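Local coordinates for anti-restriction endonuclease (Enterobacteria phage T4, PDB 3WX4), which helps phage T4 evade host restriction by inhibiting the McrA endonuclease, and acts as a DNA mimic that inhibits DNA binding by the bacterial histone-like protein H-NS, at residues D46-G50 and F61-A66; F13-L18 and I78-V82; L18-Y22 and L55-F61. One frame throughout, in Å; residues are numbered along the deposited sequence.

Interaction 1. Residues D46-G50 and F61-A66; sequences DFLIG and FYVIPA
The Tyr62 ring lies flat against the backbone of Gly50 on the neighbouring strand. Gly50 CA sits over one ring face, 3.6 Å from the centroid of the Tyr62 ring, in a CH-pi contact, and Gly50 N lies above the centre of that same face. Glycine suits this place because, having no side chain, it lets the ring settle directly onto the main chain. Tyr62 CG is placed between its own backbone N and carbonyl carbon (chi1 59°), which brings the ring across toward the partner strand. A water 2.6 Å from Tyr62 OH bridges to Ile49 O, to which it donates. The Phe61 ring meets Gly50 O and Ile49 CD1 obliquely; Ile49 CG1 also packs 3.9 Å from Phe61 CB.

Five backbone hydrogen bonds join the strands. Two of them link Leu48 and Ile64 reciprocally, with Leu48 N 2.8 Å from Ile64 O. Gly50 and Tyr62 form a second reciprocal pair, and Ala66 N bonds to Asp46 O where the regular pairing ends.

Phe47, Ile49 and Val63 share one face of the sheet and pack on helix 71-84, with helix 26-43 also covering Phe47 and Ile49. On the other face, Leu48 and Ile64 each meet their counterpart in the second subunit and Tyr62 packs on Pro67 of that subunit, so apolar residues suit both faces. This is a classic antiparallel beta hairpin, strands 47-51 and 60-65, alternating hydrogen-bonded and non-hydrogen-bonded pairs between a helical core and a dimer interface.

Interaction 2. Residues F13-L18 and I78-V82; sequences FKIDIL and IMIYV
A Met-aromatic contact stands out in this otherwise aliphatic interface: Met79 SD lies at the edge of the Phe13 ring, 3.9 Å from Phe13 CE1 and 77° off the ring normal. The bend at chi2 (-56°) turns SD toward the ring. A flexible, polarisable methionine suits this place, since a rim of aromatic C-H groups is a favourable neighbour for sulfur. Ile78 CG2 meets the same ring edge, 4.1 Å from Phe13 CE1.

Further along, Ile15 projects its CD1 between two residues one helical turn apart, 3.8 Å from Ile78 CG2 and 4.0 Å from Val82 CG2. Ile15 occupies the N-cap position of helix 16-24, and its branched side chain points from this junction of strand and helix toward helix 71-84. Val82 uses both methyls, with CG1 3.9 Å from Ile17 CG2 and CG2 touching Leu18 CD1 at the longer distance of 4.2 Å. Its short, branched side chain allows approach from several directions at once.

No hydrogen bond crosses this contact; shape and the burial of apolar groups hold it. Leu36 of helix 26-43 also packs on Val82, and Ile87 lies against Ile17 and Leu18. The whole is characteristic of a helix-on-sheet core of alpha+beta type, in which one face of helix 71-84 packs on the end of strand 2-14 and the start of helix 16-24.

Interaction 3. Residues L18-Y22 and L55-F61; sequences LEKLY and LSKAGYF
Tyr22 lays its ring over the methyl of Ala58, which lies nearly above the ring centre: Ala58 CB is 3.5 Å from the centroid of the Tyr22 ring, a CH-pi contact. The ring gets there because Tyr22 CG is anti to the backbone N (chi1 165°), sending the side chain out from helix 16-24 toward the turn that leads into strand 60-65. Its far end crosses Leu55 at about a right angle, with Tyr22 OH 3.6 Å from Leu55 CB. Small alanine suits a large flat ring, which Tyr29 of helix 26-43 also meets edge-to-face.

Gly59, third residue of a type II turn from Lys57 to Tyr60, has a positive phi (84°) that glycine readily adopts. Lacking a side chain, which would point into the helix, it brings its CA within 3.7 Å of Glu19 N.

Glu19, extended beyond CG, runs alongside Tyr60 with its OE2 3.7 Å from Tyr60 CE1, the carboxylate and ring planes 65° apart. Leu18 CD1 rests obliquely against the Phe61 ring, 3.8 Å from CE2 of Phe61. Between helix and turn themselves the fit thus rests on apolar and CH-pi packing, while Gly59 finds its hydrogen bonds beside the contact, with the Ile15 backbone and Tyr29 OH.

Interaction 2 is core, joining strand 2-14 and helix 16-24 to helix 71-84 by apolar side chains alone. Interaction 1 is also buried but is chiefly a backbone hydrogen-bonded pairing, with one sheet face turned to the helices and the other to the second subunit. Interaction 3 is only partly buried, and there a carboxylate and a phenol hydroxyl lie among the apolar groups. Strand 60-65 serves interactions 1 and 3 through Phe61, while helix 16-24 serves interactions 2 and 3 through Leu18. Phe61 N, 2.8 Å from Phe13 O in a probable hydrogen bond, joins strands 60-65 and 2-14, whereas Ile49 CD1, 3.8 Å from Ile78 CD1, joins the sheet to helix 71-84.

Interaction 1. Residues D46-G50 and F61-A66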
ATOM      1  N   ASP A  46       3.205  -5.009  -1.337  1.00 38.47           N
ATOM      2  CA  ASP A  46       4.124  -4.486  -0.324  1.00 39.03           C
ATOM      3  C   ASP A  46       4.639  -3.034  -0.449  1.00 38.35           C
ATOM      4  O   ASP A  46       5.667  -2.658   0.145  1.00 35.55           O
ATOM      5  CB  ASP A  46       5.325  -5.457  -0.189  1.00 42.69           C
ATOM      6  CG  ASP A  46       5.931  -5.843  -1.553  1.00 48.29           C
ATOM      7  OD1 ASP A  46       5.529  -5.240  -2.590  1.00 47.72           O
ATOM      8  OD2 ASP A  46       6.821  -6.744  -1.595  1.00 48.39           O
ATOM      9  N   PHE A  47       3.934  -2.198  -1.228  1.00 34.64           N
ATOM     10  CA  PHE A  47       4.340  -0.806  -1.299  1.00 32.42           C
ATOM     11  C   PHE A  47       3.201   0.002  -1.922  1.00 31.20           C
ATOM     12  O   PHE A  47       2.334  -0.561  -2.589  1.00 29.03           O
ATOM     13  CB  PHE A  47       5.642  -0.606  -2.097  1.00 32.24           C
ATOM     14  CG  PHE A  47       5.540  -0.912  -3.561  1.00 34.31           C
ATOM     15  CD1 PHE A  47       5.099   0.055  -4.481  1.00 33.65           C
ATOM     16  CD2 PHE A  47       5.932  -2.137  -4.040  1.00 33.98           C
ATOM     17  CE1 PHE A  47       5.060  -0.214  -5.830  1.00 36.07           C
ATOM     18  CE2 PHE A  47       5.899  -2.428  -5.429  1.00 37.82           C
ATOM     19  CZ  PHE A  47       5.455  -1.456  -6.328  1.00 36.05           C
ATOM     20  N   LEU A  48       3.180   1.286  -1.606  1.00 30.25           N
ATOM     21  CA  LEU A  48       2.159   2.206  -2.184  1.00 28.75           C
ATOM     22  C   LEU A  48       2.938   3.088  -3.136  1.00 29.02           C
ATOM     23  O   LEU A  48       4.130   3.382  -2.904  1.00 28.91           O
ATOM     24  CB  LEU A  48       1.553   3.091  -1.097  1.00 28.72           C
ATOM     25  CG  LEU A  48       0.672   2.419  -0.060  1.00 29.25           C
ATOM     26  CD1 LEU A  48       0.356   3.451   1.057  1.00 28.07           C
ATOM     27  CD2 LEU A  48      -0.637   1.907  -0.729  1.00 28.79           C
ATOM     28  N   ILE A  49       2.300   3.535  -4.220  1.00 28.51           N
ATOM     29  CA  ILE A  49       2.997   4.432  -5.131  1.00 25.87           C
ATOM     30  C   ILE A  49       1.925   5.348  -5.702  1.00 27.89           C
ATOM     31  O   ILE A  49       0.740   4.957  -5.792  1.00 26.58           O
ATOM     32  CB  ILE A  49       3.685   3.675  -6.264  1.00 27.92           C
ATOM     33  CG1 ILE A  49       4.461   4.665  -7.130  1.00 27.44           C
ATOM     34  CG2 ILE A  49       2.663   2.853  -7.055  1.00 26.02           C
ATOM     35  CD1 ILE A  49       5.226   4.009  -8.249  1.00 29.93           C
ATOM     36  N   GLY A  50       2.312   6.566  -6.057  1.00 30.13           N
ATOM     37  CA  GLY A  50       1.309   7.460  -6.625  1.00 30.16           C
ATOM     38  C   GLY A  50       2.003   8.687  -7.193  1.00 31.98           C
ATOM     39  O   GLY A  50       3.177   8.993  -6.901  1.00 28.96           O
ATOM     40  N   PHE A  61       7.297  10.148  -8.306  1.00 32.59           N
ATOM     41  CA  PHE A  61       6.284   9.300  -7.633  1.00 31.75           C
ATOM     42  C   PHE A  61       6.558   9.227  -6.156  1.00 31.05           C
ATOM     43  O   PHE A  61       7.736   9.255  -5.776  1.00 31.29           O
ATOM     44  CB  PHE A  61       6.344   7.893  -8.208  1.00 32.84           C
ATOM     45  CG  PHE A  61       5.954   7.850  -9.629  1.00 33.50           C
ATOM     46  CD1 PHE A  61       4.642   7.561  -9.978  1.00 35.08           C
ATOM     47  CD2 PHE A  61       6.862   8.241 -10.625  1.00 34.29           C
ATOM     48  CE1 PHE A  61       4.223   7.671 -11.304  1.00 35.60           C
ATOM     49  CE2 PHE A  61       6.469   8.366 -11.962  1.00 34.84           C
ATOM     50  CZ  PHE A  61       5.127   8.080 -12.306  1.00 35.95           C
ATOM     51  N   TYR A  62       5.523   9.188  -5.321  1.00 28.96           N
ATOM     52  CA  TYR A  62       5.808   8.996  -3.897  1.00 31.07           C
ATOM     53  C   TYR A  62       5.860   7.477  -3.792  1.00 32.36           C
ATOM     54  O   TYR A  62       5.196   6.772  -4.576  1.00 31.36           O
ATOM     55  CB  TYR A  62       4.751   9.592  -2.957  1.00 29.65           C
ATOM     56  CG  TYR A  62       3.326   9.065  -3.100  1.00 31.48           C
ATOM     57  CD1 TYR A  62       2.982   7.810  -2.619  1.00 27.98           C
ATOM     58  CD2 TYR A  62       2.329   9.843  -3.713  1.00 28.50           C
ATOM     59  CE1 TYR A  62       1.686   7.317  -2.735  1.00 31.47           C
ATOM     60  CE2 TYR A  62       1.021   9.375  -3.856  1.00 30.20           C
ATOM     61  CZ  TYR A  62       0.701   8.103  -3.363  1.00 32.71           C
ATOM     62  OH  TYR A  62      -0.549   7.550  -3.481  1.00 30.56           O
ATOM     63  N   VAL A  63       6.677   6.956  -2.870  1.00 32.07           N
ATOM     64  CA  VAL A  63       6.800   5.501  -2.728  1.00 33.17           C
ATOM     65  C   VAL A  63       6.882   5.223  -1.222  1.00 33.00           C
ATOM     66  O   VAL A  63       7.674   5.874  -0.518  1.00 33.15           O
ATOM     67  CB  VAL A  63       8.080   4.981  -3.406  1.00 33.80           C
ATOM     68  CG1 VAL A  63       8.206   3.492  -3.205  1.00 35.69           C
ATOM     69  CG2 VAL A  63       8.032   5.241  -4.895  1.00 35.09           C
ATOM     70  N   ILE A  64       6.008   4.349  -0.731  1.00 33.63           N
ATOM     71  CA  ILE A  64       5.972   3.965   0.671  1.00 34.40           C
ATOM     72  C   ILE A  64       5.996   2.435   0.741  1.00 35.93           C
ATOM     73  O   ILE A  64       5.003   1.761   0.426  1.00 37.05           O
ATOM     74  CB  ILE A  64       4.702   4.478   1.382  1.00 35.90           C
ATOM     75  CG1 ILE A  64       4.606   5.997   1.234  1.00 35.41           C
ATOM     76  CG2 ILE A  64       4.782   4.188   2.925  1.00 35.57           C
ATOM     77  CD1 ILE A  64       3.201   6.547   1.511  1.00 36.41           C
ATOM     78  N   PRO A  65       7.148   1.866   1.139  1.00 37.09           N
ATOM     79  CA  PRO A  65       7.323   0.412   1.258  1.00 36.88           C
ATOM     80  C   PRO A  65       6.692  -0.055   2.553  1.00 37.08           C
ATOM     81  O   PRO A  65       6.628   0.719   3.525  1.00 36.71           O
ATOM     82  CB  PRO A  65       8.851   0.257   1.255  1.00 37.89           C
ATOM     83  CG  PRO A  65       9.280   1.450   2.040  1.00 38.48           C
ATOM     84  CD  PRO A  65       8.399   2.576   1.456  1.00 37.13           C
ATOM     85  N   ALA A  66       6.167  -1.286   2.551  1.00 36.47           N
ATOM     86  CA  ALA A  66       5.542  -1.835   3.772  1.00 38.09           C
ATOM     87  C   ALA A  66       6.695  -2.132   4.744  1.00 38.57           C
ATOM     88  O   ALA A  66       7.827  -2.277   4.304  1.00 39.04           O
ATOM     89  CB  ALA A  66       4.774  -3.145   3.448  1.00 35.80           C
TER
HETATM   90  O   HOH W   1      -0.832   5.008  -3.202  1.00 39.83           O

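Interaction 2. Residues F13-L18 and I78-V82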
ATOM      1  N   PHE A  13      10.601   9.297  -5.755  1.00 33.38           N
ATOM      2  CA  PHE A  13      11.400   8.628  -6.756  1.00 33.61           C
ATOM      3  C   PHE A  13      11.190   9.368  -8.078  1.00 35.11           C
ATOM      4  O   PHE A  13      10.053   9.486  -8.526  1.00 34.43           O
ATOM      5  CB  PHE A  13      10.912   7.176  -6.882  1.00 35.97           C
ATOM      6  CG  PHE A  13      11.743   6.339  -7.793  1.00 38.80           C
ATOM      7  CD1 PHE A  13      11.145   5.566  -8.787  1.00 39.66           C
ATOM      8  CD2 PHE A  13      13.138   6.303  -7.655  1.00 40.41           C
ATOM      9  CE1 PHE A  13      11.899   4.766  -9.639  1.00 41.57           C
ATOM     10  CE2 PHE A  13      13.926   5.506  -8.490  1.00 40.64           C
ATOM     11  CZ  PHE A  13      13.313   4.721  -9.500  1.00 43.07           C
ATOM     12  N   LYS A  14      12.263   9.876  -8.683  1.00 32.60           N
ATOM     13  CA  LYS A  14      12.155  10.580  -9.959  1.00 33.89           C
ATOM     14  C   LYS A  14      12.419   9.616 -11.062  1.00 34.34           C
ATOM     15  O   LYS A  14      13.424   8.905 -11.042  1.00 35.02           O
ATOM     16  CB  LYS A  14      13.176  11.706 -10.032  1.00 35.97           C
ATOM     17  CG  LYS A  14      13.194  12.518 -11.336  1.00 35.54           C
ATOM     18  CD  LYS A  14      14.083  13.773 -11.074  1.00 38.45           C
ATOM     19  CE  LYS A  14      14.542  14.408 -12.341  1.00 39.68           C
ATOM     20  NZ  LYS A  14      15.606  15.385 -12.051  1.00 43.53           N
ATOM     21  N   ILE A  15      11.520   9.551 -12.035  1.00 30.07           N
ATOM     22  CA  ILE A  15      11.730   8.652 -13.123  1.00 29.84           C
ATOM     23  C   ILE A  15      11.993   9.559 -14.286  1.00 32.72           C
ATOM     24  O   ILE A  15      11.070  10.125 -14.902  1.00 29.16           O
ATOM     25  CB  ILE A  15      10.511   7.725 -13.321  1.00 29.24           C
ATOM     26  CG1 ILE A  15      10.275   6.918 -12.049  1.00 30.96           C
ATOM     27  CG2 ILE A  15      10.758   6.780 -14.464  1.00 26.77           C
ATOM     28  CD1 ILE A  15       9.062   5.979 -12.112  1.00 32.01           C
ATOM     29  N   ASP A  16      13.283   9.758 -14.572  1.00 32.63           N
ATOM     30  CA  ASP A  16      13.679  10.654 -15.662  1.00 33.47           C
ATOM     31  C   ASP A  16      12.952  10.498 -17.021  1.00 31.95           C
ATOM     32  O   ASP A  16      12.474  11.497 -17.601  1.00 32.17           O
ATOM     33  CB  ASP A  16      15.176  10.510 -15.943  1.00 36.08           C
ATOM     34  CG  ASP A  16      16.076  10.906 -14.727  1.00 43.64           C
ATOM     35  OD1 ASP A  16      15.621  11.578 -13.743  1.00 45.47           O
ATOM     36  OD2 ASP A  16      17.283  10.537 -14.800  1.00 45.62           O
ATOM     37  N   ILE A  17      12.901   9.279 -17.557  1.00 30.72           N
ATOM     38  CA  ILE A  17      12.292   9.117 -18.859  1.00 31.20           C
ATOM     39  C   ILE A  17      10.799   9.499 -18.857  1.00 31.35           C
ATOM     40  O   ILE A  17      10.278   9.947 -19.893  1.00 30.96           O
ATOM     41  CB  ILE A  17      12.494   7.697 -19.428  1.00 31.97           C
ATOM     42  CG1 ILE A  17      12.342   7.750 -20.930  1.00 34.35           C
ATOM     43  CG2 ILE A  17      11.490   6.684 -18.824  1.00 34.59           C
ATOM     44  CD1 ILE A  17      12.895   6.497 -21.677  1.00 38.00           C
ATOM     45  N   LEU A  18      10.131   9.355 -17.711  1.00 29.35           N
ATOM     46  CA  LEU A  18       8.685   9.717 -17.658  1.00 28.59           C
ATOM     47  C   LEU A  18       8.559  11.207 -17.546  1.00 29.97           C
ATOM     48  O   LEU A  18       7.626  11.796 -18.135  1.00 27.08           O
ATOM     49  CB  LEU A  18       7.948   9.063 -16.474  1.00 27.38           C
ATOM     50  CG  LEU A  18       7.555   7.601 -16.783  1.00 26.83           C
ATOM     51  CD1 LEU A  18       7.090   6.930 -15.451  1.00 26.65           C
ATOM     52  CD2 LEU A  18       6.450   7.521 -17.899  1.00 29.06           C
ATOM     53  N   ILE A  78       9.538  -1.172  -9.959  1.00 36.15           N
ATOM     54  CA  ILE A  78       8.927  -0.046 -10.684  1.00 35.49           C
ATOM     55  C   ILE A  78       9.608   0.092 -12.055  1.00 35.46           C
ATOM     56  O   ILE A  78       8.939   0.156 -13.088  1.00 35.65           O
ATOM     57  CB  ILE A  78       9.080   1.257  -9.875  1.00 34.55           C
ATOM     58  CG1 ILE A  78       8.229   1.196  -8.604  1.00 33.42           C
ATOM     59  CG2 ILE A  78       8.652   2.498 -10.751  1.00 33.59           C
ATOM     60  CD1 ILE A  78       8.591   2.283  -7.632  1.00 33.86           C
ATOM     61  N   MET A  79      10.941   0.080 -12.084  1.00 35.62           N
ATOM     62  CA  MET A  79      11.627   0.241 -13.359  1.00 35.74           C
ATOM     63  C   MET A  79      11.361  -0.852 -14.339  1.00 37.22           C
ATOM     64  O   MET A  79      11.308  -0.594 -15.536  1.00 36.90           O
ATOM     65  CB  MET A  79      13.127   0.446 -13.165  1.00 36.75           C
ATOM     66  CG  MET A  79      13.432   1.688 -12.347  1.00 36.09           C
ATOM     67  SD  MET A  79      12.619   3.201 -13.166  1.00 38.33           S
ATOM     68  CE  MET A  79      13.296   3.036 -14.814  1.00 34.80           C
ATOM     69  N   ILE A  80      11.182  -2.091 -13.872  1.00 38.82           N
ATOM     70  CA  ILE A  80      10.861  -3.164 -14.822  1.00 38.13           C
ATOM     71  C   ILE A  80       9.564  -2.816 -15.569  1.00 38.13           C
ATOM     72  O   ILE A  80       9.447  -2.993 -16.779  1.00 35.66           O
ATOM     73  CB  ILE A  80      10.678  -4.535 -14.088  1.00 39.68           C
ATOM     74  CG1 ILE A  80      12.063  -5.135 -13.795  1.00 40.26           C
ATOM     75  CG2 ILE A  80       9.879  -5.498 -14.954  1.00 40.19           C
ATOM     76  CD1 ILE A  80      12.073  -6.178 -12.651  1.00 43.12           C
ATOM     77  N   TYR A  81       8.567  -2.357 -14.823  1.00 38.55           N
ATOM     78  CA  TYR A  81       7.296  -1.974 -15.445  1.00 37.90           C
ATOM     79  C   TYR A  81       7.500  -0.779 -16.353  1.00 35.33           C
ATOM     80  O   TYR A  81       6.962  -0.752 -17.439  1.00 34.95           O
ATOM     81  CB  TYR A  81       6.269  -1.617 -14.373  1.00 40.86           C
ATOM     82  CG  TYR A  81       5.691  -2.824 -13.698  1.00 45.03           C
ATOM     83  CD1 TYR A  81       4.404  -3.264 -14.005  1.00 48.21           C
ATOM     84  CD2 TYR A  81       6.409  -3.496 -12.702  1.00 46.41           C
ATOM     85  CE1 TYR A  81       3.822  -4.347 -13.322  1.00 50.57           C
ATOM     86  CE2 TYR A  81       5.855  -4.570 -12.019  1.00 48.98           C
ATOM     87  CZ  TYR A  81       4.560  -4.989 -12.326  1.00 50.37           C
ATOM     88  OH  TYR A  81       3.986  -6.012 -11.610  1.00 52.41           O
ATOM     89  N   VAL A  82       8.286   0.203 -15.916  1.00 34.14           N
ATOM     90  CA  VAL A  82       8.531   1.393 -16.759  1.00 33.75           C
ATOM     91  C   VAL A  82       9.219   1.011 -18.077  1.00 35.51           C
ATOM     92  O   VAL A  82       8.783   1.410 -19.174  1.00 34.31           O
ATOM     93  CB  VAL A  82       9.389   2.487 -15.991  1.00 31.74           C
ATOM     94  CG1 VAL A  82       9.852   3.626 -17.001  1.00 31.11           C
ATOM     95  CG2 VAL A  82       8.588   3.045 -14.824  1.00 30.35           C
TER

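Interaction 3. Residues L18-Y22 and L55-F61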
ATOM      1  N   LEU A  18      10.131   9.355 -17.711  1.00 29.35           N
ATOM      2  CA  LEU A  18       8.685   9.717 -17.658  1.00 28.59           C
ATOM      3  C   LEU A  18       8.559  11.207 -17.546  1.00 29.97           C
ATOM      4  O   LEU A  18       7.626  11.796 -18.135  1.00 27.08           O
ATOM      5  CB  LEU A  18       7.948   9.063 -16.474  1.00 27.38           C
ATOM      6  CG  LEU A  18       7.555   7.601 -16.783  1.00 26.83           C
ATOM      7  CD1 LEU A  18       7.090   6.930 -15.451  1.00 26.65           C
ATOM      8  CD2 LEU A  18       6.450   7.521 -17.899  1.00 29.06           C
ATOM      9  N   GLU A  19       9.468  11.834 -16.774  1.00 28.35           N
ATOM     10  CA  GLU A  19       9.426  13.293 -16.679  1.00 29.25           C
ATOM     11  C   GLU A  19       9.646  13.878 -18.089  1.00 30.13           C
ATOM     12  O   GLU A  19       8.965  14.828 -18.491  1.00 28.52           O
ATOM     13  CB  GLU A  19      10.521  13.835 -15.762  1.00 29.11           C
ATOM     14  CG  GLU A  19      10.610  15.358 -15.772  1.00 28.87           C
ATOM     15  CD  GLU A  19      11.690  15.888 -14.841  1.00 29.72           C
ATOM     16  OE1 GLU A  19      12.830  15.336 -14.939  1.00 30.48           O
ATOM     17  OE2 GLU A  19      11.395  16.818 -14.051  1.00 29.06           O
ATOM     18  N   LYS A  20      10.584  13.326 -18.852  1.00 29.37           N
ATOM     19  CA  LYS A  20      10.803  13.826 -20.189  1.00 31.17           C
ATOM     20  C   LYS A  20       9.601  13.574 -21.113  1.00 32.70           C
ATOM     21  O   LYS A  20       9.338  14.387 -22.009  1.00 29.59           O
ATOM     22  CB  LYS A  20      12.039  13.196 -20.821  1.00 34.14           C
ATOM     23  CG  LYS A  20      13.297  13.894 -20.431  1.00 39.13           C
ATOM     24  CD  LYS A  20      14.509  13.040 -20.786  1.00 44.21           C
ATOM     25  CE  LYS A  20      15.744  13.930 -20.956  1.00 49.66           C
ATOM     26  NZ  LYS A  20      15.608  14.868 -22.168  1.00 51.91           N
ATOM     27  N   LEU A  21       8.940  12.419 -20.964  1.00 29.70           N
ATOM     28  CA  LEU A  21       7.768  12.144 -21.799  1.00 29.37           C
ATOM     29  C   LEU A  21       6.672  13.186 -21.503  1.00 28.60           C
ATOM     30  O   LEU A  21       5.982  13.687 -22.431  1.00 31.08           O
ATOM     31  CB  LEU A  21       7.219  10.741 -21.507  1.00 27.69           C
ATOM     32  CG  LEU A  21       6.002  10.385 -22.392  1.00 29.00           C
ATOM     33  CD1 LEU A  21       6.457  10.247 -23.810  1.00 28.43           C
ATOM     34  CD2 LEU A  21       5.353   9.100 -21.902  1.00 27.26           C
ATOM     35  N   TYR A  22       6.492  13.510 -20.231  1.00 27.22           N
ATOM     36  CA  TYR A  22       5.497  14.497 -19.857  1.00 27.92           C
ATOM     37  C   TYR A  22       5.739  15.830 -20.562  1.00 29.30           C
ATOM     38  O   TYR A  22       4.789  16.556 -20.943  1.00 28.16           O
ATOM     39  CB  TYR A  22       5.506  14.741 -18.344  1.00 27.30           C
ATOM     40  CG  TYR A  22       4.760  15.998 -17.935  1.00 27.72           C
ATOM     41  CD1 TYR A  22       3.341  16.017 -17.817  1.00 28.01           C
ATOM     42  CD2 TYR A  22       5.435  17.171 -17.697  1.00 28.96           C
ATOM     43  CE1 TYR A  22       2.663  17.207 -17.478  1.00 29.88           C
ATOM     44  CE2 TYR A  22       4.766  18.361 -17.346  1.00 30.24           C
ATOM     45  CZ  TYR A  22       3.375  18.377 -17.243  1.00 32.49           C
ATOM     46  OH  TYR A  22       2.703  19.569 -16.926  1.00 32.40           O
ATOM     47  N   LEU A  55       2.194  19.630 -11.047  1.00 26.61           N
ATOM     48  CA  LEU A  55       2.671  19.241 -12.359  1.00 27.59           C
ATOM     49  C   LEU A  55       4.179  19.502 -12.384  1.00 25.20           C
ATOM     50  O   LEU A  55       4.884  18.915 -13.173  1.00 24.63           O
ATOM     51  CB  LEU A  55       1.999  20.087 -13.448  1.00 31.14           C
ATOM     52  CG  LEU A  55       0.527  19.687 -13.659  1.00 34.07           C
ATOM     53  CD1 LEU A  55      -0.109  20.616 -14.707  1.00 35.97           C
ATOM     54  CD2 LEU A  55       0.468  18.276 -14.141  1.00 36.26           C
ATOM     55  N   SER A  56       4.687  20.382 -11.539  1.00 25.60           N
ATOM     56  CA  SER A  56       6.164  20.609 -11.608  1.00 26.01           C
ATOM     57  C   SER A  56       6.908  19.278 -11.180  1.00 28.73           C
ATOM     58  O   SER A  56       8.119  19.112 -11.421  1.00 28.42           O
ATOM     59  CB  SER A  56       6.571  21.737 -10.644  1.00 25.66           C
ATOM     60  OG  SER A  56       6.046  21.523  -9.332  1.00 28.29           O
ATOM     61  N   LYS A  57       6.140  18.374 -10.571  1.00 27.54           N
ATOM     62  CA  LYS A  57       6.668  17.092 -10.131  1.00 29.06           C
ATOM     63  C   LYS A  57       6.237  15.965 -11.032  1.00 29.63           C
ATOM     64  O   LYS A  57       6.327  14.778 -10.623  1.00 28.86           O
ATOM     65  CB  LYS A  57       6.208  16.798  -8.729  1.00 30.03           C
ATOM     66  CG  LYS A  57       6.798  17.752  -7.693  1.00 31.13           C
ATOM     67  CD  LYS A  57       6.198  17.380  -6.310  1.00 37.23           C
ATOM     68  CE  LYS A  57       6.752  18.271  -5.169  1.00 39.49           C
ATOM     69  NZ  LYS A  57       6.804  19.735  -5.534  1.00 43.65           N
ATOM     70  N   ALA A  58       5.765  16.298 -12.245  1.00 27.39           N
ATOM     71  CA  ALA A  58       5.367  15.225 -13.159  1.00 27.56           C
ATOM     72  C   ALA A  58       6.598  14.322 -13.335  1.00 28.92           C
ATOM     73  O   ALA A  58       7.738  14.825 -13.383  1.00 28.37           O
ATOM     74  CB  ALA A  58       4.928  15.804 -14.518  1.00 27.87           C
ATOM     75  N   GLY A  59       6.389  13.013 -13.493  1.00 28.75           N
ATOM     76  CA  GLY A  59       7.539  12.126 -13.582  1.00 28.96           C
ATOM     77  C   GLY A  59       8.110  11.693 -12.220  1.00 31.69           C
ATOM     78  O   GLY A  59       9.009  10.819 -12.174  1.00 30.88           O
ATOM     79  N   TYR A  60       7.656  12.303 -11.120  1.00 31.17           N
ATOM     80  CA  TYR A  60       8.108  11.910  -9.782  1.00 33.41           C
ATOM     81  C   TYR A  60       6.968  11.125  -9.151  1.00 34.11           C
ATOM     82  O   TYR A  60       5.805  11.447  -9.379  1.00 34.37           O
ATOM     83  CB  TYR A  60       8.313  13.067  -8.821  1.00 33.83           C
ATOM     84  CG  TYR A  60       9.223  14.202  -9.214  1.00 39.27           C
ATOM     85  CD1 TYR A  60       9.923  14.221 -10.425  1.00 41.87           C
ATOM     86  CD2 TYR A  60       9.386  15.268  -8.341  1.00 42.15           C
ATOM     87  CE1 TYR A  60      10.773  15.300 -10.742  1.00 40.94           C
ATOM     88  CE2 TYR A  60      10.210  16.313  -8.646  1.00 43.15           C
ATOM     89  CZ  TYR A  60      10.895  16.317  -9.842  1.00 42.05           C
ATOM     90  OH  TYR A  60      11.731  17.380 -10.060  1.00 45.74           O
ATOM     91  N   PHE A  61       7.297  10.148  -8.306  1.00 32.59           N
ATOM     92  CA  PHE A  61       6.284   9.300  -7.633  1.00 31.75           C
ATOM     93  C   PHE A  61       6.558   9.227  -6.156  1.00 31.05           C
ATOM     94  O   PHE A  61       7.736   9.255  -5.776  1.00 31.29           O
ATOM     95  CB  PHE A  61       6.344   7.893  -8.208  1.00 32.84           C
ATOM     96  CG  PHE A  61       5.954   7.850  -9.629  1.00 33.50           C
ATOM     97  CD1 PHE A  61       4.642   7.561  -9.978  1.00 35.08           C
ATOM     98  CD2 PHE A  61       6.862   8.241 -10.625  1.00 34.29           C
ATOM     99  CE1 PHE A  61       4.223   7.671 -11.304  1.00 35.60           C
ATOM    100  CE2 PHE A  61       6.469   8.366 -11.962  1.00 34.84           C
ATOM    101  CZ  PHE A  61       5.127   8.080 -12.306  1.00 35.95           C
TER